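Local coordinates for YkuI protein (Bacillus subtilis, PDB 2BAS) that binds the second messenger cyclic di-GMP through its EAL domain and probably belongs to the phosphodiesterases that cleave it, at residues Y293-S296 against E297-K301; Y300-V303 against H304-V307; I358-P361 against E362-E365; R371-F374 against L375-I378; I378-M381 against R382-K386. One frame throughout, in Å; residues are numbered along the deposited sequence.

Contact 1: Y293-S296 against E297-K301; sequences YEHS and EQFYK
Glu297 lays its aliphatic part over one face of the Tyr293 ring, one helical turn earlier, in a CH-pi contact with Glu297 CG 4.1 Å from the centroid of the Tyr293 ring and displaced toward the rim. Tyr293 places its CG anti to the backbone N (chi1 173°), and the ring runs out beside the next turn; the Glu297 chain bends at chi2 and brings OE1 to 3.1 Å from Tyr293 OH. Ring and carboxylate planes are 34° apart. Elsewhere on the helix, the His295 ring meets Phe299 with its edge, NE2 lying 4.2 Å from Phe299 CD1, while NE2 itself is hydrogen-bonded to Tyr423 OH. The Phe299 ring meets those of Phe389 and Phe405, whereas Tyr293 packs on Asn383 of the second subunit. Beneath the side chains, Gln298 N donates to Glu294 O at 2.9 Å and Tyr300 N to Ser296 O at 2.9 Å. Such i to i+4 pairing of backbone and side chains belongs to a regular alpha-helix, here helix 271-311.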
loop_
_atom_site.group_PDB
_atom_site.type_symbol
_atom_site.label_atom_id
_atom_site.label_comp_id
_atom_site.label_asym_id
_atom_site.label_seq_id
_atom_site.Cartn_x
_atom_site.Cartn_y
_atom_site.Cartn_z
ATOM N N TYR A 293 3.842 -20.178 -12.777
ATOM C CA TYR A 293 3.532 -21.401 -12.028
ATOM C C TYR A 293 4.308 -22.612 -12.538
ATOM O O TYR A 293 4.830 -23.395 -11.742
ATOM C CB TYR A 293 2.034 -21.704 -12.024
ATOM C CG TYR A 293 1.704 -23.045 -11.397
ATOM C CD1 TYR A 293 1.885 -23.263 -10.023
ATOM C CD2 TYR A 293 1.224 -24.107 -12.179
ATOM C CE1 TYR A 293 1.585 -24.502 -9.444
ATOM C CE2 TYR A 293 0.922 -25.345 -11.611
ATOM C CZ TYR A 293 1.107 -25.530 -10.247
ATOM O OH TYR A 293 0.813 -26.743 -9.684
ATOM N N GLU A 294 4.365 -22.758 -13.861
ATOM C CA GLU A 294 5.127 -23.816 -14.501
ATOM C C GLU A 294 6.594 -23.742 -14.067
ATOM O O GLU A 294 7.167 -24.745 -13.642
ATOM C CB GLU A 294 5.033 -23.693 -16.020
ATOM C CG GLU A 294 5.752 -24.791 -16.769
ATOM C CD GLU A 294 6.756 -24.245 -17.775
ATOM O OE1 GLU A 294 6.850 -24.807 -18.896
ATOM O OE2 GLU A 294 7.455 -23.255 -17.430
ATOM N N HIS A 295 7.186 -22.551 -14.155
ATOM C CA HIS A 295 8.585 -22.378 -13.820
ATOM C C HIS A 295 8.887 -22.752 -12.365
ATOM O O HIS A 295 9.918 -23.358 -12.068
ATOM C CB HIS A 295 9.063 -20.959 -14.122
ATOM C CG HIS A 295 10.552 -20.834 -14.136
ATOM N ND1 HIS A 295 11.272 -20.655 -15.296
ATOM C CD2 HIS A 295 11.465 -20.929 -13.137
ATOM C CE1 HIS A 295 12.561 -20.610 -15.010
ATOM N NE2 HIS A 295 12.706 -20.780 -13.708
ATOM N N SER A 296 7.992 -22.373 -11.465
ATOM C CA SER A 296 8.084 -22.750 -10.077
ATOM C C SER A 296 8.096 -24.278 -9.942
ATOM O O SER A 296 8.882 -24.817 -9.171
ATOM C CB SER A 296 6.904 -22.155 -9.309
ATOM O OG SER A 296 6.938 -22.535 -7.944
ATOM N N GLU A 297 7.228 -24.971 -10.689
ATOM C CA GLU A 297 7.184 -26.439 -10.667
ATOM C C GLU A 297 8.516 -27.011 -11.109
ATOM O O GLU A 297 9.128 -27.771 -10.376
ATOM C CB GLU A 297 6.056 -27.003 -11.538
ATOM C CG GLU A 297 4.627 -26.852 -10.982
ATOM C CD GLU A 297 4.315 -27.787 -9.821
ATOM O OE1 GLU A 297 3.322 -28.546 -9.913
ATOM O OE2 GLU A 297 5.057 -27.764 -8.815
ATOM N N GLN A 298 8.988 -26.625 -12.290
ATOM C CA GLN A 298 10.275 -27.130 -12.750
ATOM C C GLN A 298 11.423 -26.767 -11.807
ATOM O O GLN A 298 12.359 -27.533 -11.655
ATOM C CB GLN A 298 10.562 -26.782 -14.227
ATOM C CG GLN A 298 9.744 -27.652 -15.208
ATOM C CD GLN A 298 10.442 -27.912 -16.549
ATOM O OE1 GLN A 298 10.612 -27.006 -17.364
ATOM N NE2 GLN A 298 10.819 -29.167 -16.789
ATOM N N PHE A 299 11.338 -25.617 -11.144
ATOM C CA PHE A 299 12.390 -25.212 -10.218
ATOM C C PHE A 299 12.393 -26.147 -9.018
ATOM O O PHE A 299 13.452 -26.624 -8.607
ATOM C CB PHE A 299 12.202 -23.766 -9.760
ATOM C CG PHE A 299 13.467 -23.112 -9.289
ATOM C CD1 PHE A 299 14.297 -22.457 -10.186
ATOM C CD2 PHE A 299 13.824 -23.143 -7.948
ATOM C CE1 PHE A 299 15.465 -21.845 -9.755
ATOM C CE2 PHE A 299 14.994 -22.542 -7.504
ATOM C CZ PHE A 299 15.817 -21.890 -8.408
ATOM N N TYR A 300 11.202 -26.424 -8.486
ATOM C CA TYR A 300 11.054 -27.307 -7.341
ATOM C C TYR A 300 11.687 -28.670 -7.596
ATOM O O TYR A 300 12.309 -29.243 -6.699
ATOM C CB TYR A 300 9.573 -27.476 -6.951
ATOM C CG TYR A 300 9.333 -28.549 -5.907
ATOM C CD1 TYR A 300 9.723 -28.357 -4.582
ATOM C CD2 TYR A 300 8.727 -29.759 -6.242
ATOM C CE1 TYR A 300 9.514 -29.349 -3.610
ATOM C CE2 TYR A 300 8.512 -30.748 -5.281
ATOM C CZ TYR A 300 8.916 -30.534 -3.969
ATOM O OH TYR A 300 8.719 -31.495 -3.004
ATOM N N LYS A 301 11.524 -29.190 -8.808
ATOM C CA LYS A 301 12.062 -30.511 -9.145
ATOM C C LYS A 301 13.587 -30.491 -9.118
ATOM O O LYS A 301 14.210 -31.422 -8.592
ATOM C CB LYS A 301 11.549 -31.022 -10.496
ATOM C CG LYS A 301 10.039 -31.032 -10.625
ATOM C CD LYS A 301 9.547 -32.120 -11.585
ATOM C CE LYS A 301 8.231 -31.726 -12.271
ATOM N NZ LYS A 301 7.255 -31.046 -11.363
#

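Contact 2: Y300-V303 against H304-V307; sequences YKRV and HQAV
Tyr300 and His304 stand side by side and point the same way, one turn apart, their ring planes at 31° and centroids 5.6 Å apart. Tyr300 OH comes to 3.8 Å from His304 ND1, but the polar partner of that nitrogen is Tyr407 OH on strand 401-409, which is hydrogen-bonded to it. On the buried flank Val303 CG1 meets Val307 CG2 at 3.9 Å; Val307 carries this methyl anti to its carbonyl carbon, leaning back over the preceding turn. Arg302 crosses Gln305 at about a right angle, with Arg302 NH1 3.9 Å from Gln305 NE2, and its guanidinium forms a salt bridge, NH2 to Glu328 OE1, on helix 318-328. Behind these side chains lie the backbone bonds that space them, among them His304 N to Tyr300 O and Val307 N to Val303 O, both 2.9 Å. Tyr407, Ile417 and Leu415 of the antiparallel sheet receive the valines, and helix 318-328 covers Ala306. The arrangement is that of an amphipathic alpha-helix packed on a sheet.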
loop_
_atom_site.group_PDB
_atom_site.type_symbol
_atom_site.label_atom_id
_atom_site.label_comp_id
_atom_site.label_asym_id
_atom_site.label_seq_id
_atom_site.Cartn_x
_atom_site.Cartn_y
_atom_site.Cartn_z
ATOM N N TYR A 300 11.202 -26.424 -8.486
ATOM C CA TYR A 300 11.054 -27.307 -7.341
ATOM C C TYR A 300 11.687 -28.670 -7.596
ATOM O O TYR A 300 12.309 -29.243 -6.699
ATOM C CB TYR A 300 9.573 -27.476 -6.951
ATOM C CG TYR A 300 9.333 -28.549 -5.907
ATOM C CD1 TYR A 300 9.723 -28.357 -4.582
ATOM C CD2 TYR A 300 8.727 -29.759 -6.242
ATOM C CE1 TYR A 300 9.514 -29.349 -3.610
ATOM C CE2 TYR A 300 8.512 -30.748 -5.281
ATOM C CZ TYR A 300 8.916 -30.534 -3.969
ATOM O OH TYR A 300 8.719 -31.495 -3.004
ATOM N N LYS A 301 11.524 -29.190 -8.808
ATOM C CA LYS A 301 12.062 -30.511 -9.145
ATOM C C LYS A 301 13.587 -30.491 -9.118
ATOM O O LYS A 301 14.210 -31.422 -8.592
ATOM C CB LYS A 301 11.549 -31.022 -10.496
ATOM C CG LYS A 301 10.039 -31.032 -10.625
ATOM C CD LYS A 301 9.547 -32.120 -11.585
ATOM C CE LYS A 301 8.231 -31.726 -12.271
ATOM N NZ LYS A 301 7.255 -31.046 -11.363
ATOM N N ARG A 302 14.173 -29.421 -9.660
ATOM C CA ARG A 302 15.625 -29.269 -9.685
ATOM C C ARG A 302 16.190 -29.268 -8.263
ATOM O O ARG A 302 17.124 -30.019 -7.955
ATOM C CB ARG A 302 16.042 -28.011 -10.460
ATOM C CG ARG A 302 17.536 -27.758 -10.513
ATOM C CD ARG A 302 18.198 -28.581 -11.592
ATOM N NE ARG A 302 19.657 -28.615 -11.462
ATOM C CZ ARG A 302 20.332 -29.521 -10.749
ATOM N NH1 ARG A 302 19.689 -30.475 -10.073
ATOM N NH2 ARG A 302 21.658 -29.467 -10.703
ATOM N N VAL A 303 15.597 -28.457 -7.395
ATOM C CA VAL A 303 16.032 -28.352 -6.005
ATOM C C VAL A 303 15.815 -29.653 -5.219
ATOM O O VAL A 303 16.678 -30.051 -4.441
ATOM C CB VAL A 303 15.388 -27.125 -5.317
ATOM C CG1 VAL A 303 15.610 -27.129 -3.792
ATOM C CG2 VAL A 303 15.928 -25.823 -5.961
ATOM N N HIS A 304 14.686 -30.322 -5.436
ATOM C CA HIS A 304 14.400 -31.591 -4.772
ATOM C C HIS A 304 15.471 -32.655 -5.111
ATOM O O HIS A 304 15.943 -33.375 -4.218
ATOM C CB HIS A 304 12.990 -32.066 -5.141
ATOM C CG HIS A 304 12.518 -33.252 -4.361
ATOM N ND1 HIS A 304 12.133 -33.170 -3.037
ATOM C CD2 HIS A 304 12.361 -34.549 -4.718
ATOM C CE1 HIS A 304 11.765 -34.367 -2.614
ATOM N NE2 HIS A 304 11.887 -35.220 -3.614
ATOM N N GLN A 305 15.858 -32.754 -6.385
ATOM C CA GLN A 305 16.949 -33.652 -6.781
ATOM C C GLN A 305 18.234 -33.298 -6.051
ATOM O O GLN A 305 18.853 -34.156 -5.436
ATOM C CB GLN A 305 17.235 -33.555 -8.263
ATOM C CG GLN A 305 16.237 -34.215 -9.148
ATOM C CD GLN A 305 16.672 -34.167 -10.597
ATOM O OE1 GLN A 305 16.868 -35.207 -11.230
ATOM N NE2 GLN A 305 16.851 -32.951 -11.127
ATOM N N ALA A 306 18.616 -32.023 -6.112
ATOM C CA ALA A 306 19.845 -31.539 -5.488
ATOM C C ALA A 306 19.929 -31.826 -3.977
ATOM O O ALA A 306 20.877 -32.477 -3.527
ATOM C CB ALA A 306 20.039 -30.071 -5.782
ATOM N N VAL A 307 18.945 -31.358 -3.208
ATOM C CA VAL A 307 18.887 -31.637 -1.769
ATOM C C VAL A 307 18.965 -33.150 -1.475
ATOM O O VAL A 307 19.974 -33.631 -0.970
ATOM C CB VAL A 307 17.614 -31.041 -1.120
ATOM C CG1 VAL A 307 17.595 -31.344 0.361
ATOM C CG2 VAL A 307 17.534 -29.514 -1.351
#

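Contact 3: I358-P361 against E362-E365; sequences IYQP and EYAE
Between Pro361 and Ala364 the backbone closes a 3-10 turn, Ala364 N donating to Pro361 O at 3.0 Å, while a weak bond of the same i to i+3 kind, Tyr363 N to Gln360 O at 3.4 Å, starts one residue earlier. The turn ends strand 356-360, an outermost strand of the six-stranded antiparallel sheet within this chain. The Ala364 N-H is nearly straight toward its acceptor, yet it approaches from above the carbonyl plane, 40° out of it. Gln360 and Tyr363 lie alongside each other and point the same way, amide and ring planes 28° apart. Gln360 CB rests 3.5 Å from Tyr363 CD1, and the extended chain beyond CG carries Gln360 OE1 to 3.3 Å from Tyr363 CE1. Farther out, Tyr363 OH is hydrogen-bonded to Glu397, and both side chains also touch Asn349 of the adjoining strand 349-353. Glu362 folds back as well: its CG sits between backbone N and carbonyl carbon (chi1 67°), and the bend at chi2 turns the carboxylate over the start of the turn, with Glu362 OE1 3.5 Å from Pro361 CD and 3.6 Å from Gln360 CB. At the edge of the Tyr363 ring, in its plane, stands Gln360 O, 3.6 Å from Tyr363 CD1.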
loop_
_atom_site.group_PDB
_atom_site.type_symbol
_atom_site.label_atom_id
_atom_site.label_comp_id
_atom_site.label_asym_id
_atom_site.label_seq_id
_atom_site.Cartn_x
_atom_site.Cartn_y
_atom_site.Cartn_z
ATOM N N ILE A 358 30.844 -17.136 -1.227
ATOM C CA ILE A 358 31.447 -16.718 0.028
ATOM C C ILE A 358 30.628 -17.256 1.207
ATOM O O ILE A 358 29.482 -17.632 1.038
ATOM C CB ILE A 358 31.625 -15.176 0.026
ATOM C CG1 ILE A 358 32.940 -14.830 -0.680
ATOM C CG2 ILE A 358 31.606 -14.573 1.434
ATOM C CD1 ILE A 358 32.973 -13.444 -1.290
ATOM N N TYR A 359 31.234 -17.339 2.384
ATOM C CA TYR A 359 30.541 -17.849 3.551
ATOM C C TYR A 359 30.519 -16.813 4.656
ATOM O O TYR A 359 31.568 -16.361 5.123
ATOM C CB TYR A 359 31.175 -19.160 4.039
ATOM C CG TYR A 359 30.643 -19.641 5.377
ATOM C CD1 TYR A 359 29.303 -20.035 5.532
ATOM C CD2 TYR A 359 31.474 -19.704 6.489
ATOM C CE1 TYR A 359 28.814 -20.477 6.765
ATOM C CE2 TYR A 359 30.993 -20.145 7.725
ATOM C CZ TYR A 359 29.666 -20.528 7.853
ATOM O OH TYR A 359 29.211 -20.963 9.085
ATOM N N GLN A 360 29.311 -16.452 5.075
ATOM C CA GLN A 360 29.109 -15.436 6.100
ATOM C C GLN A 360 28.483 -16.031 7.375
ATOM O O GLN A 360 27.255 -16.051 7.518
ATOM C CB GLN A 360 28.245 -14.305 5.539
ATOM C CG GLN A 360 28.788 -13.665 4.264
ATOM C CD GLN A 360 27.724 -12.914 3.474
ATOM O OE1 GLN A 360 26.551 -13.294 3.450
ATOM N NE2 GLN A 360 28.137 -11.853 2.806
ATOM N N PRO A 361 29.328 -16.522 8.302
ATOM C CA PRO A 361 28.871 -17.149 9.548
ATOM C C PRO A 361 28.045 -16.232 10.453
ATOM O O PRO A 361 27.168 -16.714 11.168
ATOM C CB PRO A 361 30.182 -17.518 10.259
ATOM C CG PRO A 361 31.212 -16.607 9.660
ATOM C CD PRO A 361 30.803 -16.503 8.221
ATOM N N GLU A 362 28.329 -14.930 10.421
ATOM C CA GLU A 362 27.656 -13.951 11.288
ATOM C C GLU A 362 26.120 -13.948 11.175
ATOM O O GLU A 362 25.427 -13.548 12.105
ATOM C CB GLU A 362 28.226 -12.536 11.074
ATOM C CG GLU A 362 27.953 -11.891 9.693
ATOM C CD GLU A 362 28.995 -12.231 8.608
ATOM O OE1 GLU A 362 29.683 -13.274 8.710
ATOM O OE2 GLU A 362 29.117 -11.443 7.644
ATOM N N TYR A 363 25.597 -14.413 10.049
ATOM C CA TYR A 363 24.154 -14.447 9.835
ATOM C C TYR A 363 23.423 -15.504 10.645
ATOM O O TYR A 363 22.188 -15.534 10.647
ATOM C CB TYR A 363 23.833 -14.625 8.355
ATOM C CG TYR A 363 24.047 -13.374 7.555
ATOM C CD1 TYR A 363 25.288 -13.095 6.994
ATOM C CD2 TYR A 363 23.016 -12.453 7.371
ATOM C CE1 TYR A 363 25.498 -11.948 6.262
ATOM C CE2 TYR A 363 23.222 -11.290 6.641
ATOM C CZ TYR A 363 24.468 -11.053 6.090
ATOM O OH TYR A 363 24.703 -9.924 5.355
ATOM N N ALA A 364 24.170 -16.379 11.311
ATOM C CA ALA A 364 23.557 -17.403 12.145
ATOM C C ALA A 364 22.968 -16.786 13.409
ATOM O O ALA A 364 23.583 -15.919 14.036
ATOM C CB ALA A 364 24.562 -18.493 12.493
ATOM N N GLU A 365 21.777 -17.243 13.781
ATOM C CA GLU A 365 21.088 -16.766 14.989
ATOM C C GLU A 365 20.243 -15.496 14.778
ATOM O O GLU A 365 19.508 -15.089 15.676
ATOM C CB GLU A 365 22.065 -16.588 16.156
ATOM C CG GLU A 365 22.596 -17.900 16.757
ATOM C CD GLU A 365 23.759 -17.675 17.709
ATOM O OE1 GLU A 365 24.534 -16.717 17.490
ATOM O OE2 GLU A 365 23.913 -18.458 18.672
#

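Contact 4: R371-F374 against L375-I378; sequences RPYF and LENI
Phe374 reaches along the first turn of a helix to Ile378, its CG anti to the backbone N (chi1 -173°). Its CB and CG lead out beside the backbone of Leu375, and Phe374 CD2 is 3.6 Å from Leu375 N. CD2 is also close to Ile378 CD1, CE2 comes to 3.3 Å from that methyl, and CZ, at the tip, is 4.1 Å from it; the two side chains cross obliquely. Trp368 and Ser369 also touch this phenylalanine. The segment 371-374 is a type II beta turn, with Phe374 N hydrogen-bonded to Arg371 O and Tyr373 in its third position at positive phi (81°), and it runs straight into helix 374-384, for which Tyr373 is the N-cap residue. Tyr373 O accepts from Asn377 N at 2.8 Å, and Asn377 ND2 stands 3.8 Å from Tyr373 CB. The Tyr373 ring runs alongside Glu376, ring and carboxylate planes 50° apart. A water donates to Arg371 O at 2.8 Å and accepts from Leu375 N at 3.3 Å, linking the turn to the N-H of Leu375 in the first turn of the helix. Leu221 of the second subunit packs on Pro372 and Tyr373, and Glu285 of that subunit on Leu375.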
loop_
_atom_site.group_PDB
_atom_site.type_symbol
_atom_site.label_atom_id
_atom_site.label_comp_id
_atom_site.label_asym_id
_atom_site.label_seq_id
_atom_site.Cartn_x
_atom_site.Cartn_y
_atom_site.Cartn_z
ATOM N N ARG A 371 9.673 -10.203 8.842
ATOM C CA ARG A 371 9.476 -10.020 7.393
ATOM C C ARG A 371 8.058 -10.405 6.950
ATOM O O ARG A 371 7.524 -11.439 7.368
ATOM C CB ARG A 371 10.484 -10.846 6.584
ATOM C CG ARG A 371 11.882 -10.240 6.471
ATOM C CD ARG A 371 12.861 -11.137 5.737
ATOM N NE ARG A 371 12.609 -11.131 4.293
ATOM C CZ ARG A 371 13.346 -11.776 3.381
ATOM N NH1 ARG A 371 14.409 -12.495 3.748
ATOM N NH2 ARG A 371 13.020 -11.705 2.096
ATOM N N PRO A 372 7.436 -9.578 6.102
ATOM C CA PRO A 372 6.090 -9.907 5.632
ATOM C C PRO A 372 6.060 -11.270 4.964
ATOM O O PRO A 372 6.969 -11.582 4.169
ATOM C CB PRO A 372 5.815 -8.826 4.578
ATOM C CG PRO A 372 6.713 -7.688 4.955
ATOM C CD PRO A 372 7.931 -8.304 5.541
ATOM N N TYR A 373 5.033 -12.061 5.282
ATOM C CA TYR A 373 4.807 -13.361 4.671
ATOM C C TYR A 373 5.639 -14.511 5.261
ATOM O O TYR A 373 5.451 -15.678 4.879
ATOM C CB TYR A 373 5.132 -13.310 3.171
ATOM C CG TYR A 373 4.350 -12.325 2.337
ATOM C CD1 TYR A 373 2.970 -12.196 2.477
ATOM C CD2 TYR A 373 4.995 -11.550 1.367
ATOM C CE1 TYR A 373 2.250 -11.295 1.706
ATOM C CE2 TYR A 373 4.285 -10.649 0.585
ATOM C CZ TYR A 373 2.912 -10.533 0.756
ATOM O OH TYR A 373 2.194 -9.648 -0.024
ATOM N N PHE A 374 6.575 -14.208 6.155
ATOM C CA PHE A 374 7.508 -15.236 6.588
ATOM C C PHE A 374 6.849 -16.418 7.342
ATOM O O PHE A 374 7.083 -17.580 7.000
ATOM C CB PHE A 374 8.681 -14.636 7.378
ATOM C CG PHE A 374 9.753 -15.638 7.703
ATOM C CD1 PHE A 374 10.871 -15.761 6.898
ATOM C CD2 PHE A 374 9.630 -16.471 8.812
ATOM C CE1 PHE A 374 11.860 -16.699 7.183
ATOM C CE2 PHE A 374 10.614 -17.410 9.109
ATOM C CZ PHE A 374 11.729 -17.521 8.286
ATOM N N LEU A 375 6.041 -16.114 8.350
ATOM C CA LEU A 375 5.377 -17.149 9.141
ATOM C C LEU A 375 4.235 -17.795 8.347
ATOM O O LEU A 375 3.902 -18.970 8.547
ATOM C CB LEU A 375 4.872 -16.569 10.483
ATOM C CG LEU A 375 5.924 -16.131 11.523
ATOM C CD1 LEU A 375 5.307 -15.503 12.760
ATOM C CD2 LEU A 375 6.839 -17.286 11.951
ATOM N N GLU A 376 3.640 -16.994 7.467
ATOM C CA GLU A 376 2.556 -17.404 6.582
ATOM C C GLU A 376 3.119 -18.482 5.638
ATOM O O GLU A 376 2.509 -19.532 5.449
ATOM C CB GLU A 376 2.047 -16.177 5.792
ATOM C CG GLU A 376 0.588 -16.218 5.305
ATOM C CD GLU A 376 0.268 -15.184 4.164
ATOM O OE1 GLU A 376 -0.430 -14.162 4.436
ATOM O OE2 GLU A 376 0.708 -15.399 2.991
ATOM N N ASN A 377 4.298 -18.214 5.075
ATOM C CA ASN A 377 4.981 -19.145 4.187
ATOM C C ASN A 377 5.325 -20.487 4.833
ATOM O O ASN A 377 5.096 -21.543 4.236
ATOM C CB ASN A 377 6.225 -18.501 3.569
ATOM C CG ASN A 377 5.874 -17.517 2.473
ATOM O OD1 ASN A 377 4.813 -17.624 1.867
ATOM N ND2 ASN A 377 6.755 -16.554 2.216
ATOM N N ILE A 378 5.876 -20.437 6.043
ATOM C CA ILE A 378 6.134 -21.641 6.825
ATOM C C ILE A 378 4.855 -22.461 6.956
ATOM O O ILE A 378 4.841 -23.642 6.606
ATOM C CB ILE A 378 6.729 -21.298 8.201
ATOM C CG1 ILE A 378 8.166 -20.805 8.006
ATOM C CG2 ILE A 378 6.695 -22.514 9.103
ATOM C CD1 ILE A 378 8.718 -20.085 9.170
HETATM O O HOH W 1 6.109 -12.972 9.289
#

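Contact 5: I378-M381 against R382-K386; sequences IMRM and RNLRK
Helix 374-384 ends here in an alpha-L C-cap: Arg385, the first residue to leave helical geometry, takes positive phi (61°), and its N still donates to Met381 O at 2.7 Å. Upstream the winding is regular, with Arg382 N bonded to Ile378 O at 2.9 Å. Nearer the end Arg380 O is gripped twice, by Leu384 N at 2.7 Å almost along the C=O axis and by Asn383 N at 3.2 Å from well above the carbonyl plane, an i to i+3 bond added to the i to i+4 bond. Asn383 bends its side chain back on this turn, CG anti to the carbonyl carbon (chi1 -72°), which lets ND2 reach Met379 O at 2.8 Å in a weak, bent bond; Asn383 N adds another weak bond to the same oxygen. Met379, a selenomethionine, bends at chi2 and chi3 and passes across the Asn383 side chain, its SE 3.5 Å from Asn383 ND2. Tyr293 of the second subunit packs on Met379, and Leu384 meets Leu384 of that subunit. Arg380 runs alongside Leu384, while its guanidinium makes a cation-pi contact with Phe388. Met381, also selenomethionine, is turned to the sheet, touching Tyr414, Ser406 and Pro408. Past Arg385, Lys386 O stands 3.7 Å from Met381 CG.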
loop_
_atom_site.group_PDB
_atom_site.type_symbol
_atom_site.label_atom_id
_atom_site.label_comp_id
_atom_site.label_asym_id
_atom_site.label_seq_id
_atom_site.Cartn_x
_atom_site.Cartn_y
_atom_site.Cartn_z
ATOM N N ILE A 378 5.876 -20.437 6.043
ATOM C CA ILE A 378 6.134 -21.641 6.825
ATOM C C ILE A 378 4.855 -22.461 6.956
ATOM O O ILE A 378 4.841 -23.642 6.606
ATOM C CB ILE A 378 6.729 -21.298 8.201
ATOM C CG1 ILE A 378 8.166 -20.805 8.006
ATOM C CG2 ILE A 378 6.695 -22.514 9.103
ATOM C CD1 ILE A 378 8.718 -20.085 9.170
HETATM N N MSE A 379 3.788 -21.826 7.442
HETATM C CA MSE A 379 2.444 -22.411 7.446
HETATM C C MSE A 379 2.089 -23.116 6.148
HETATM O O MSE A 379 1.652 -24.263 6.170
HETATM C CB MSE A 379 1.403 -21.323 7.668
HETATM C CG MSE A 379 0.761 -21.330 9.020
HETATM SE SE MSE A 379 -0.678 -22.628 9.120
HETATM C CE MSE A 379 -1.801 -21.955 7.634
ATOM N N ARG A 380 2.259 -22.414 5.024
ATOM C CA ARG A 380 1.909 -22.956 3.713
ATOM C C ARG A 380 2.776 -24.171 3.337
ATOM O O ARG A 380 2.248 -25.202 2.916
ATOM C CB ARG A 380 1.921 -21.868 2.619
ATOM C CG ARG A 380 1.566 -22.405 1.224
ATOM C CD ARG A 380 0.851 -21.397 0.318
ATOM N NE ARG A 380 1.765 -20.542 -0.444
ATOM C CZ ARG A 380 2.152 -19.327 -0.062
ATOM N NH1 ARG A 380 1.711 -18.807 1.085
ATOM N NH2 ARG A 380 2.980 -18.629 -0.830
HETATM N N MSE A 381 4.090 -24.054 3.516
HETATM C CA MSE A 381 5.003 -25.157 3.237
HETATM C C MSE A 381 4.701 -26.411 4.043
HETATM O O MSE A 381 4.695 -27.509 3.500
HETATM C CB MSE A 381 6.447 -24.735 3.457
HETATM C CG MSE A 381 6.929 -23.792 2.389
HETATM SE SE MSE A 381 8.826 -23.474 2.467
HETATM C CE MSE A 381 8.898 -22.056 3.869
ATOM N N ARG A 382 4.429 -26.219 5.331
ATOM C CA ARG A 382 4.194 -27.292 6.289
ATOM C C ARG A 382 2.863 -28.006 6.052
ATOM O O ARG A 382 2.648 -29.107 6.554
ATOM C CB ARG A 382 4.257 -26.711 7.705
ATOM C CG ARG A 382 4.521 -27.710 8.819
ATOM C CD ARG A 382 3.250 -28.110 9.545
ATOM N NE ARG A 382 2.672 -27.009 10.323
ATOM C CZ ARG A 382 1.510 -27.078 10.973
ATOM N NH1 ARG A 382 0.786 -28.192 10.942
ATOM N NH2 ARG A 382 1.063 -26.030 11.654
ATOM N N ASN A 383 1.981 -27.385 5.276
ATOM C CA ASN A 383 0.681 -27.965 4.972
ATOM C C ASN A 383 0.562 -28.434 3.535
ATOM O O ASN A 383 -0.131 -29.406 3.251
ATOM C CB ASN A 383 -0.435 -26.974 5.299
ATOM C CG ASN A 383 -0.634 -26.799 6.793
ATOM O OD1 ASN A 383 -0.895 -27.762 7.513
ATOM N ND2 ASN A 383 -0.520 -25.562 7.265
ATOM N N LEU A 384 1.235 -27.734 2.634
ATOM C CA LEU A 384 1.234 -28.074 1.221
ATOM C C LEU A 384 2.342 -29.091 0.914
ATOM O O LEU A 384 2.236 -29.871 -0.038
ATOM C CB LEU A 384 1.421 -26.792 0.407
ATOM C CG LEU A 384 1.603 -26.755 -1.111
ATOM C CD1 LEU A 384 0.260 -26.833 -1.826
ATOM C CD2 LEU A 384 2.339 -25.474 -1.488
ATOM N N ARG A 385 3.397 -29.066 1.733
ATOM C CA ARG A 385 4.562 -29.956 1.598
ATOM C C ARG A 385 5.314 -29.792 0.277
ATOM O O ARG A 385 5.951 -30.737 -0.201
ATOM C CB ARG A 385 4.198 -31.422 1.891
ATOM C CG ARG A 385 4.079 -31.710 3.386
ATOM C CD ARG A 385 3.955 -33.190 3.714
ATOM N NE ARG A 385 2.578 -33.684 3.653
ATOM C CZ ARG A 385 2.228 -34.948 3.882
ATOM N NH1 ARG A 385 3.150 -35.855 4.184
ATOM N NH2 ARG A 385 0.954 -35.313 3.810
ATOM N N LYS A 386 5.220 -28.592 -0.301
ATOM C CA LYS A 386 5.926 -28.226 -1.529
ATOM C C LYS A 386 6.631 -26.900 -1.299
ATOM O O LYS A 386 6.315 -26.176 -0.343
ATOM C CB LYS A 386 4.953 -28.034 -2.698
ATOM C CG LYS A 386 3.983 -29.178 -2.995
ATOM C CD LYS A 386 4.534 -30.202 -4.003
ATOM C CE LYS A 386 5.110 -31.443 -3.324
ATOM N NZ LYS A 386 4.064 -32.259 -2.624
#

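Along the chain, contacts 1 and 2 come first, on consecutive turns of helix 271-311 with centres 10 Å apart and Tyr300 and Lys301 in common. Contact 3 follows at the end of strand 356-360, then contacts 4 and 5 at the two ends of helix 374-384. The centres of contacts 4 and 5 are 11 Å apart, and they share Ile378. Contacts 1 and 2 touch contact 5 where Tyr300 OH packs on Lys386 CE at 3.6 Å, just past the end of helix 374-384, while contact 3 stays about 17 Å from contacts 1 and 2 at the nearest atoms. All five belong to the C-terminal part built on the six-stranded antiparallel sheet. Contacts 1, 4 and 5 also touch the second subunit, placing both helices at the dimer interface.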